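PDB 3R15: factor H binding protein from Treponema denticola, which probably binds the human complement regulator factor H at the bacterial surface, to which it is likely anchored as a lipoprotein. Local coordinates for residues S73-Q76 against G77-A80. Sequence-based numbering, arbitrary orientation.
Sequences SIAQ and GTKA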
loop_
_atom_site.group_PDB
_atom_site.type_symbol
_atom_site.label_atom_id
_atom_site.label_comp_id
_atom_site.label_asym_id
_atom_site.label_seq_id
_atom_site.Cartn_x
_atom_site.Cartn_y
_atom_site.Cartn_z
ATOM N N SER A 73 -9.502 5.682 6.907
ATOM C CA SER A 73 -10.006 4.446 6.315
ATOM C C SER A 73 -9.811 4.471 4.800
ATOM O O SER A 73 -9.394 5.483 4.231
ATOM C CB SER A 73 -11.494 4.295 6.637
ATOM O OG SER A 73 -12.228 5.417 6.145
ATOM N N ILE A 74 -10.134 3.358 4.148
ATOM C CA ILE A 74 -10.161 3.325 2.685
ATOM C C ILE A 74 -11.546 2.877 2.202
ATOM O O ILE A 74 -12.100 1.881 2.685
ATOM C CB ILE A 74 -9.116 2.371 2.084
ATOM C CG1 ILE A 74 -7.782 2.448 2.830
ATOM C CG2 ILE A 74 -8.939 2.672 0.601
ATOM C CD1 ILE A 74 -6.790 1.386 2.376
ATOM N N ALA A 75 -12.106 3.600 1.234
ATOM C CA ALA A 75 -13.470 3.320 0.808
ATOM C C ALA A 75 -13.558 2.159 -0.177
ATOM O O ALA A 75 -12.659 1.951 -0.985
ATOM C CB ALA A 75 -14.089 4.569 0.200
ATOM N N GLN A 76 -14.655 1.414 -0.106
ATOM C CA GLN A 76 -14.936 0.388 -1.096
ATOM C C GLN A 76 -14.857 0.979 -2.504
ATOM O O GLN A 76 -15.283 2.117 -2.746
ATOM C CB GLN A 76 -16.322 -0.231 -0.878
ATOM C CG GLN A 76 -16.587 -1.404 -1.808
ATOM C CD GLN A 76 -18.032 -1.857 -1.816
ATOM O OE1 GLN A 76 -18.872 -1.312 -1.100
ATOM N NE2 GLN A 76 -18.328 -2.867 -2.633
ATOM N N GLY A 77 -14.305 0.206 -3.430
ATOM C CA GLY A 77 -14.278 0.607 -4.830
ATOM C C GLY A 77 -13.127 1.511 -5.232
ATOM O O GLY A 77 -13.010 1.889 -6.397
ATOM N N THR A 78 -12.272 1.860 -4.275
ATOM C CA THR A 78 -11.113 2.692 -4.576
ATOM C C THR A 78 -10.179 1.938 -5.521
ATOM O O THR A 78 -9.874 0.760 -5.304
ATOM C CB THR A 78 -10.369 3.114 -3.287
ATOM O OG1 THR A 78 -11.276 3.800 -2.413
ATOM C CG2 THR A 78 -9.218 4.046 -3.612
ATOM N N LYS A 79 -9.734 2.619 -6.576
ATOM C CA LYS A 79 -8.970 1.964 -7.625
ATOM C C LYS A 79 -7.474 2.200 -7.469
ATOM O O LYS A 79 -7.047 3.095 -6.730
ATOM C CB LYS A 79 -9.440 2.445 -9.001
ATOM C CG LYS A 79 -10.929 2.219 -9.256
ATOM N N ALA A 80 -6.689 1.392 -8.173
ATOM C CA ALA A 80 -5.232 1.431 -8.066
ATOM C C ALA A 80 -4.648 2.814 -8.277
ATOM O O ALA A 80 -3.776 3.221 -7.541
ATOM C CB ALA A 80 -4.593 0.442 -9.023
#
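A type II beta turn from A75 to T78 reverses the loop that leads from strand 63-67 into helix 80-86, and A75 and T78 close it with two bonds to a single acceptor. A75 O takes the backbone N-H of T78 in a weak hydrogen bond (T78 N to A75 O 3.3 Å) and, at much shorter range, the hydroxyl of the same residue (T78 OG1 to A75 O 2.7 Å). The hydroxyl meets the carbonyl at a C=O...OG1 angle of 127°, with OG1 tilted 31° from the carbonyl plane. It can do so because chi1 of T78 (-57°) sets OG1 beside its own backbone N, so that amide and hydroxyl reach back to the same oxygen. The side chain of I74, a buried residue on L33 and L37, crosses that of T78 at about a right angle; its CG2 lies 4.0 Å from T78 OG1, while A75 CB stands 3.9 Å from that hydroxyl. At the corner, G77 takes the positive phi that the third position of a type II turn requires, a conformation glycine adopts readily. The extended side chain of Q76 leaves the turn, and its NE2 bonds to K38 O, tying the corner to the loop after helix 20-36. With K79 next as N-cap of helix 80-86, the arrangement is a classic type II turn, glycine at its third position and a threonine hydroxyl reinforcing its closure.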